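Local coordinates for extracellular solute-binding protein, family 1 (Trichodesmium erythraeum IMS101, PDB 6G7N), which binds ferric iron as a periplasmic-binding-protein-like solute-binding protein and probably delivers it to an ABC transporter for uptake, at residues Q67-N81 / L88-K100. Residues are numbered along the deposited sequence; the frame is centred on the assembly and turned at random.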
ATOM      1  N   GLN A  67      -0.208 -15.921   1.158  1.00 12.70           N
ATOM      2  CA  GLN A  67      -0.941 -16.824   2.036  1.00 13.75           C
ATOM      3  C   GLN A  67      -1.580 -17.982   1.251  1.00 15.16           C
ATOM      4  O   GLN A  67      -1.502 -19.143   1.658  1.00 16.06           O
ATOM      5  CB  GLN A  67      -1.941 -16.033   2.884  1.00 14.81           C
ATOM      6  CG  GLN A  67      -3.356 -16.420   2.787  1.00 18.64           C
ATOM      7  CD  GLN A  67      -4.274 -15.546   3.589  1.00 17.24           C
ATOM      8  OE1 GLN A  67      -3.989 -14.427   3.959  1.00 15.45           O
ATOM      9  NE2 GLN A  67      -5.429 -16.064   3.830  1.00 23.13           N
ATOM     10  N   GLU A  68      -2.197 -17.640   0.135  1.00 15.00           N
ATOM     11  CA  GLU A  68      -2.832 -18.684  -0.707  1.00 17.03           C
ATOM     12  C   GLU A  68      -1.828 -19.661  -1.361  1.00 16.39           C
ATOM     13  O   GLU A  68      -2.158 -20.823  -1.615  1.00 19.07           O
ATOM     14  CB  GLU A  68      -3.728 -18.054  -1.762  1.00 20.27           C
ATOM     15  CG  GLU A  68      -4.921 -17.305  -1.176  1.00 24.96           C
ATOM     16  CD  GLU A  68      -5.873 -18.157  -0.349  1.00 32.47           C
ATOM     17  OE1 GLU A  68      -6.598 -18.972  -0.950  1.00 45.40           O
ATOM     18  OE2 GLU A  68      -5.925 -17.984   0.899  1.00 38.76           O
ATOM     19  N   ALA A  69      -0.612 -19.171  -1.600  1.00 16.25           N
ATOM     20  CA  ALA A  69       0.451 -20.027  -2.103  1.00 17.30           C
ATOM     21  C   ALA A  69       0.969 -20.999  -1.031  1.00 16.78           C
ATOM     22  O   ALA A  69       1.755 -21.883  -1.347  1.00 20.19           O
ATOM     23  CB  ALA A  69       1.584 -19.171  -2.657  1.00 17.96           C
ATOM     24  N   GLY A  70       0.583 -20.811   0.238  1.00 16.99           N
ATOM     25  CA  GLY A  70       0.965 -21.705   1.315  1.00 17.67           C
ATOM     26  C   GLY A  70       2.349 -21.442   1.835  1.00 17.16           C
ATOM     27  O   GLY A  70       2.919 -22.313   2.478  1.00 19.99           O
ATOM     28  N   ILE A  71       2.910 -20.249   1.595  1.00 15.40           N
ATOM     29  CA  ILE A  71       4.296 -20.002   1.992  1.00 15.13           C
ATOM     30  C   ILE A  71       4.459 -19.346   3.363  1.00 14.51           C
ATOM     31  O   ILE A  71       5.605 -19.052   3.753  1.00 15.71           O
ATOM     32  CB  ILE A  71       5.087 -19.209   0.939  1.00 15.94           C
ATOM     33  CG1 ILE A  71       4.553 -17.782   0.768  1.00 16.09           C
ATOM     34  CG2 ILE A  71       5.092 -19.985  -0.384  1.00 18.70           C
ATOM     35  CD1 ILE A  71       5.560 -16.838   0.146  1.00 18.26           C
ATOM     36  N   LEU A  72       3.359 -19.117   4.089  1.00 13.81           N
ATOM     37  CA  LEU A  72       3.414 -18.452   5.392  1.00 13.17           C
ATOM     38  C   LEU A  72       2.926 -19.372   6.503  1.00 14.02           C
ATOM     39  O   LEU A  72       2.183 -20.300   6.263  1.00 16.63           O
ATOM     40  CB  LEU A  72       2.563 -17.181   5.363  1.00 12.75           C
ATOM     41  CG  LEU A  72       2.961 -16.132   4.314  1.00 13.18           C
ATOM     42  CD1 LEU A  72       1.960 -14.983   4.260  1.00 13.41           C
ATOM     43  CD2 LEU A  72       4.350 -15.608   4.525  1.00 14.87           C
ATOM     44  N   GLN A  73       3.352 -19.105   7.734  1.00 12.99           N
ATOM     45  CA  GLN A  73       2.835 -19.793   8.909  1.00 13.10           C
ATOM     46  C   GLN A  73       2.289 -18.789   9.916  1.00 13.01           C
ATOM     47  O   GLN A  73       2.801 -17.680  10.029  1.00 13.45           O
ATOM     48  CB  GLN A  73       3.886 -20.688   9.574  1.00 14.99           C
ATOM     49  CG  GLN A  73       5.128 -19.965  10.088  1.00 15.04           C
ATOM     50  CD  GLN A  73       6.049 -20.890  10.877  1.00 15.98           C
ATOM     51  OE1 GLN A  73       5.668 -21.418  11.915  1.00 18.26           O
ATOM     52  NE2 GLN A  73       7.272 -21.076  10.378  1.00 16.16           N
ATOM     53  N   PRO A  74       1.252 -19.197  10.655  1.00 12.99           N
ATOM     54  CA  PRO A  74       0.624 -18.232  11.582  1.00 13.15           C
ATOM     55  C   PRO A  74       1.459 -17.981  12.824  1.00 12.82           C
ATOM     56  O   PRO A  74       2.058 -18.905  13.363  1.00 14.92           O
ATOM     57  CB  PRO A  74      -0.699 -18.909  11.940  1.00 14.92           C
ATOM     58  CG  PRO A  74      -0.404 -20.374  11.804  1.00 15.95           C
ATOM     59  CD  PRO A  74       0.515 -20.466  10.615  1.00 14.47           C
ATOM     60  N   ILE A  75       1.463 -16.744  13.299  1.00 12.49           N
ATOM     61  CA  ILE A  75       2.206 -16.318  14.460  1.00 12.63           C
ATOM     62  C   ILE A  75       1.293 -15.640  15.457  1.00 12.28           C
ATOM     63  O   ILE A  75       0.590 -14.704  15.092  1.00 14.01           O
ATOM     64  CB  ILE A  75       3.332 -15.334  14.027  1.00 14.23           C
ATOM     65  CG1 ILE A  75       4.295 -15.966  13.035  1.00 15.50           C
ATOM     66  CG2 ILE A  75       4.067 -14.788  15.259  1.00 15.62           C
ATOM     67  CD1 ILE A  75       5.047 -17.145  13.535  1.00 15.29           C
ATOM     68  N   SER A  76       1.349 -16.089  16.715  1.00 13.72           N
ATOM     69  CA  SER A  76       0.581 -15.481  17.792  0.70 13.84           C
ATOM     70  C   SER A  76       1.540 -14.778  18.753  1.00 13.14           C
ATOM     71  O   SER A  76       2.261 -15.424  19.501  1.00 16.33           O
ATOM     72  CB  SER A  76      -0.254 -16.545  18.514  0.70 17.18           C
ATOM     73  OG  SER A  76      -1.289 -16.993  17.640  0.70 21.96           O
ATOM     74  N   SER A  77       1.519 -13.458  18.718  1.00 12.61           N
ATOM     75  CA  SER A  77       2.393 -12.593  19.517  1.00 12.21           C
ATOM     76  C   SER A  77       1.585 -11.491  20.136  1.00 11.18           C
ATOM     77  O   SER A  77       0.939 -10.726  19.425  1.00 11.13           O
ATOM     78  CB  SER A  77       3.466 -11.986  18.601  1.00 13.23           C
ATOM     79  OG  SER A  77       4.090 -10.861  19.205  1.00 13.33           O
ATOM     80  N   SER A  78       1.639 -11.370  21.459  1.00 11.42           N
ATOM     81  CA  SER A  78       1.003 -10.255  22.153  1.00 11.22           C
ATOM     82  C   SER A  78       1.519  -8.914  21.618  1.00 10.73           C
ATOM     83  O   SER A  78       0.756  -7.969  21.477  1.00 11.58           O
ATOM     84  CB  SER A  78       1.259 -10.352  23.652  1.00 12.54           C
ATOM     85  OG  SER A  78       0.806  -9.239  24.375  1.00 15.52           O
ATOM     86  N   THR A  79       2.830  -8.829  21.388  1.00 10.90           N
ATOM     87  CA  THR A  79       3.402  -7.605  20.876  1.00 11.08           C
ATOM     88  C   THR A  79       2.838  -7.225  19.498  1.00 10.84           C
ATOM     89  O   THR A  79       2.402  -6.096  19.279  1.00 10.98           O
ATOM     90  CB  THR A  79       4.935  -7.711  20.848  1.00 12.51           C
ATOM     91  OG1 THR A  79       5.389  -7.823  22.199  1.00 15.64           O
ATOM     92  CG2 THR A  79       5.600  -6.549  20.192  1.00 14.08           C
ATOM     93  N   LEU A  80       2.828  -8.170  18.569  1.00 10.08           N
ATOM     94  CA  LEU A  80       2.288  -7.859  17.243  1.00  9.66           C
ATOM     95  C   LEU A  80       0.808  -7.490  17.320  1.00  9.17           C
ATOM     96  O   LEU A  80       0.364  -6.535  16.681  1.00  9.93           O
ATOM     97  CB  LEU A  80       2.462  -9.018  16.266  1.00 10.19           C
ATOM     98  CG  LEU A  80       3.897  -9.418  15.937  1.00 10.75           C
ATOM     99  CD1 LEU A  80       3.926 -10.557  14.945  1.00 11.91           C
ATOM    100  CD2 LEU A  80       4.718  -8.265  15.420  1.00 11.63           C
ATOM    101  N   ASN A  81       0.030  -8.260  18.082  1.00  8.98           N
ATOM    102  CA  ASN A  81      -1.387  -8.030  18.073  1.00  9.10           C
ATOM    103  C   ASN A  81      -1.765  -6.741  18.773  1.00  9.00           C
ATOM    104  O   ASN A  81      -2.695  -6.039  18.359  1.00  9.49           O
ATOM    105  CB  ASN A  81      -2.154  -9.200  18.638  1.00  9.49           C
ATOM    106  CG  ASN A  81      -2.036 -10.463  17.816  1.00 10.34           C
ATOM    107  OD1 ASN A  81      -1.702 -10.445  16.625  1.00 11.52           O
ATOM    108  ND2 ASN A  81      -2.314 -11.589  18.466  1.00 12.79           N
ATOM    109  N   LEU A  88      -5.106  -3.966  10.079  1.00  8.21           N
ATOM    110  CA  LEU A  88      -3.885  -3.972   9.310  1.00  8.60           C
ATOM    111  C   LEU A  88      -3.102  -5.282   9.455  1.00  8.63           C
ATOM    112  O   LEU A  88      -1.927  -5.335   9.072  1.00  9.80           O
ATOM    113  CB  LEU A  88      -3.006  -2.773   9.681  1.00  8.69           C
ATOM    114  CG  LEU A  88      -3.673  -1.402   9.539  1.00  9.08           C
ATOM    115  CD1 LEU A  88      -2.694  -0.297   9.905  1.00 11.03           C
ATOM    116  CD2 LEU A  88      -4.224  -1.166   8.137  1.00  9.72           C
ATOM    117  N   ARG A  89      -3.742  -6.334   9.971  1.00  8.71           N
ATOM    118  CA  ARG A  89      -3.092  -7.648  10.048  1.00  9.10           C
ATOM    119  C   ARG A  89      -4.089  -8.728   9.639  1.00  9.05           C
ATOM    120  O   ARG A  89      -5.311  -8.594   9.743  1.00  9.42           O
ATOM    121  CB  ARG A  89      -2.495  -7.906  11.445  1.00  9.05           C
ATOM    122  CG  ARG A  89      -3.381  -7.536  12.622  1.00  8.94           C
ATOM    123  CD  ARG A  89      -2.726  -7.885  13.974  1.00  9.13           C
ATOM    124  NE  ARG A  89      -3.369  -7.226  15.118  1.00  9.04           N
ATOM    125  CZ  ARG A  89      -4.470  -7.659  15.730  1.00  9.30           C
ATOM    126  NH1 ARG A  89      -4.923  -6.969  16.787  1.00  9.34           N
ATOM    127  NH2 ARG A  89      -5.129  -8.735  15.309  1.00  9.82           N
ATOM    128  N   SER A  90      -3.534  -9.844   9.149  1.00  9.15           N
ATOM    129  CA  SER A  90      -4.352 -10.973   8.711  1.00  9.35           C
ATOM    130  C   SER A  90      -5.216 -11.478   9.866  1.00  9.41           C
ATOM    131  O   SER A  90      -4.661 -11.804  10.926  1.00  9.80           O
ATOM    132  CB  SER A  90      -3.414 -12.121   8.361  1.00  9.79           C
ATOM    133  OG  SER A  90      -4.095 -13.339   8.139  1.00 11.44           O
ATOM    134  N   PRO A  91      -6.513 -11.716   9.647  1.00  9.50           N
ATOM    135  CA  PRO A  91      -7.328 -12.368  10.686  1.00 10.88           C
ATOM    136  C   PRO A  91      -6.806 -13.734  11.111  1.00 11.66           C
ATOM    137  O   PRO A  91      -7.063 -14.155  12.245  1.00 13.64           O
ATOM    138  CB  PRO A  91      -8.712 -12.474  10.032  1.00 12.10           C
ATOM    139  CG  PRO A  91      -8.733 -11.287   9.115  1.00 12.13           C
ATOM    140  CD  PRO A  91      -7.355 -11.246   8.529  1.00 10.87           C
ATOM    141  N   GLU A  92      -6.064 -14.393  10.227  1.00 11.35           N
ATOM    142  CA  GLU A  92      -5.495 -15.730  10.498  1.00 12.82           C
ATOM    143  C   GLU A  92      -4.051 -15.655  10.977  1.00 11.76           C
ATOM    144  O   GLU A  92      -3.388 -16.697  11.122  1.00 13.47           O
ATOM    145  CB  GLU A  92      -5.578 -16.602   9.241  1.00 16.83           C
ATOM    146  CG  GLU A  92      -7.001 -16.911   8.774  1.00 21.10           C
ATOM    147  CD  GLU A  92      -7.025 -17.665   7.456  1.00 27.30           C
ATOM    148  OE1 GLU A  92      -6.817 -18.899   7.470  1.00 40.87           O
ATOM    149  OE2 GLU A  92      -7.234 -17.030   6.395  1.00 31.83           O
ATOM    150  N   LYS A  93      -3.521 -14.450  11.184  1.00 10.92           N
ATOM    151  CA  LYS A  93      -2.189 -14.264  11.766  1.00 11.09           C
ATOM    152  C   LYS A  93      -1.066 -14.716  10.855  1.00  9.93           C
ATOM    153  O   LYS A  93       0.041 -15.012  11.302  1.00 11.37           O
ATOM    154  CB  LYS A  93      -2.060 -14.863  13.164  1.00 12.23           C
ATOM    155  CG  LYS A  93      -3.192 -14.497  14.114  1.00 13.58           C
ATOM    156  CD  LYS A  93      -3.264 -13.001  14.446  1.00 13.59           C
ATOM    157  CE  LYS A  93      -4.379 -12.668  15.446  1.00 14.84           C
ATOM    158  NZ  LYS A  93      -5.725 -12.868  14.863  1.00 15.15           N
ATOM    159  N   LEU A  94      -1.326 -14.696   9.556  1.00 10.26           N
ATOM    160  CA  LEU A  94      -0.348 -15.110   8.554  1.00 10.77           C
ATOM    161  C   LEU A  94       0.601 -14.000   8.110  1.00 10.24           C
ATOM    162  O   LEU A  94       1.701 -14.279   7.629  1.00 10.78           O
ATOM    163  CB  LEU A  94      -1.049 -15.733   7.353  1.00 11.64           C
ATOM    164  CG  LEU A  94      -1.734 -17.067   7.650  1.00 14.13           C
ATOM    165  CD1 LEU A  94      -2.696 -17.402   6.534  1.00 17.30           C
ATOM    166  CD2 LEU A  94      -0.705 -18.182   7.835  1.00 16.25           C
ATOM    167  N   TRP A  95       0.172 -12.745   8.256  1.00  9.66           N
ATOM    168  CA  TRP A  95       0.964 -11.608   7.849  1.00  9.60           C
ATOM    169  C   TRP A  95       0.436 -10.390   8.592  1.00  9.08           C
ATOM    170  O   TRP A  95      -0.668 -10.395   9.136  1.00  9.48           O
ATOM    171  CB  TRP A  95       0.963 -11.403   6.310  1.00  9.69           C
ATOM    172  CG  TRP A  95      -0.379 -11.470   5.671  1.00 10.20           C
ATOM    173  CD1 TRP A  95      -0.878 -12.564   5.009  1.00 11.12           C
ATOM    174  CD2 TRP A  95      -1.407 -10.466   5.625  1.00  9.74           C
ATOM    175  NE1 TRP A  95      -2.156 -12.310   4.562  1.00 11.36           N
ATOM    176  CE2 TRP A  95      -2.505 -11.040   4.951  1.00 10.15           C
ATOM    177  CE3 TRP A  95      -1.523  -9.148   6.134  1.00  9.91           C
ATOM    178  CZ2 TRP A  95      -3.694 -10.356   4.774  1.00 11.33           C
ATOM    179  CZ3 TRP A  95      -2.707  -8.489   5.965  1.00 10.79           C
ATOM    180  CH2 TRP A  95      -3.775  -9.074   5.291  1.00 11.01           C
ATOM    181  N   PHE A  96       1.252  -9.349   8.551  1.00  8.96           N
ATOM    182  CA  PHE A  96       1.084  -8.174   9.417  1.00  9.14           C
ATOM    183  C   PHE A  96       1.562  -6.943   8.678  1.00  9.08           C
ATOM    184  O   PHE A  96       2.604  -6.971   8.032  1.00 10.04           O
ATOM    185  CB  PHE A  96       1.953  -8.348  10.691  1.00  9.95           C
ATOM    186  CG  PHE A  96       1.636  -9.597  11.474  1.00  9.86           C
ATOM    187  CD1 PHE A  96       2.228 -10.818  11.118  1.00 10.77           C
ATOM    188  CD2 PHE A  96       0.690  -9.603  12.493  1.00 10.16           C
ATOM    189  CE1 PHE A  96       1.898 -11.989  11.773  1.00 11.50           C
ATOM    190  CE2 PHE A  96       0.353 -10.792  13.136  1.00 10.80           C
ATOM    191  CZ  PHE A  96       0.955 -11.963  12.768  1.00 11.59           C
ATOM    192  N   GLY A  97       0.841  -5.830   8.848  1.00  8.99           N
ATOM    193  CA  GLY A  97       1.324  -4.554   8.352  1.00  9.51           C
ATOM    194  C   GLY A  97       2.316  -3.879   9.284  1.00  8.72           C
ATOM    195  O   GLY A  97       2.117  -3.871  10.479  1.00  9.99           O
ATOM    196  N   PHE A  98       3.338  -3.274   8.665  1.00  9.12           N
ATOM    197  CA  PHE A  98       4.364  -2.539   9.396  1.00  9.62           C
ATOM    198  C   PHE A  98       4.475  -1.074   9.005  1.00  9.68           C
ATOM    199  O   PHE A  98       4.977  -0.282   9.799  1.00 10.87           O
ATOM    200  CB  PHE A  98       5.717  -3.232   9.308  1.00 10.75           C
ATOM    201  CG  PHE A  98       5.686  -4.611   9.931  1.00  9.82           C
ATOM    202  CD1 PHE A  98       5.720  -4.772  11.302  1.00  9.95           C
ATOM    203  CD2 PHE A  98       5.576  -5.746   9.158  1.00 11.37           C
ATOM    204  CE1 PHE A  98       5.636  -6.030  11.874  1.00 10.59           C
ATOM    205  CE2 PHE A  98       5.462  -7.007   9.726  1.00 11.96           C
ATOM    206  CZ  PHE A  98       5.509  -7.149  11.082  1.00 11.61           C
ATOM    207  N   SER A  99       3.988  -0.686   7.818  1.00  9.42           N
ATOM    208  CA  SER A  99       3.753   0.732   7.497  1.00  9.55           C
ATOM    209  C   SER A  99       2.473   0.796   6.674  1.00  9.43           C
ATOM    210  O   SER A  99       2.020  -0.219   6.143  1.00  9.80           O
ATOM    211  CB  SER A  99       4.945   1.437   6.837  1.00 11.05           C
ATOM    212  OG  SER A  99       5.205   0.944   5.555  1.00 11.83           O
ATOM    213  N   LYS A 100       1.923   1.997   6.575  1.00  9.71           N
ATOM    214  CA  LYS A 100       0.621   2.230   5.989  1.00 10.42           C
ATOM    215  C   LYS A 100       0.697   3.311   4.922  1.00  9.84           C
ATOM    216  O   LYS A 100       1.371   4.329   5.082  1.00 10.47           O
ATOM    217  CB  LYS A 100      -0.351   2.698   7.139  1.00 14.43           C
ATOM    218  CG  LYS A 100      -1.726   3.163   6.819  1.00 14.84           C
ATOM    219  CD  LYS A 100      -2.398   3.448   8.155  1.00 14.57           C
ATOM    220  CE  LYS A 100      -1.953   4.660   8.970  1.00 14.60           C
ATOM    221  NZ  LYS A 100      -2.914   4.919  10.073  1.00 14.27           N
TER
HETATM  222  O   HOH W   1      -5.481 -13.173   5.885  1.00 14.30           O
HETATM  223  O   HOH W   2       3.499 -14.945   9.723  1.00 12.56           O
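Q67 and W95 bind each other at one end of this contact, where the type I beta turn S90-K93 and the start of strand 96-108 lie against segment 67-81 in the periplasmic-binding-protein fold. The indole NE1 donates a hydrogen bond to Q67 OE1 (2.9 Å, N-H...O 151°); the donor lies in the carbonyl plane, while the oxygen sits slightly out of the ring plane. The first torsion of Q67 lies away from a staggered position and the chain runs extended beyond CG, which carries the amide out to W95 NE1; L94 CD1 packs 3.8 Å from Q67 CD. Water 1 also donates to OE1 and joins it to S90 OG, an oxygen that accepts from E92 N in an ST turn; S90 CB covers one face of the indole. With an alanine at Q67, the indole N-H and water 1 would probably both lose their acceptor, and a gap would open beside L94 CD1. The other methyl of L94, CD2, packs next to the P74 ring, 3.8 Å from CD. Here I75 N donates to K93 O (3.0 Å), and water 2 bridges Q73 O and L94 O. S77 OG caps the following helix by accepting from L80 N. From that helix L80, its CG anti to the carbonyl carbon (chi1 -63°), sets CD1 over the F96 ring in a CH-pi contact, 3.9 Å from the centroid and 7° off the normal. I75 O meets the same ring at its edge. L80 CD2 meets the edge of the F98 ring, which also touches L252 and L255 of helix 245-255. At the far end N81 CB lies over one face of the R89 guanidinium, whose NE is held by I84 O; R89 NH1 makes a weak, bent bond to N81 O at 2.9 Å.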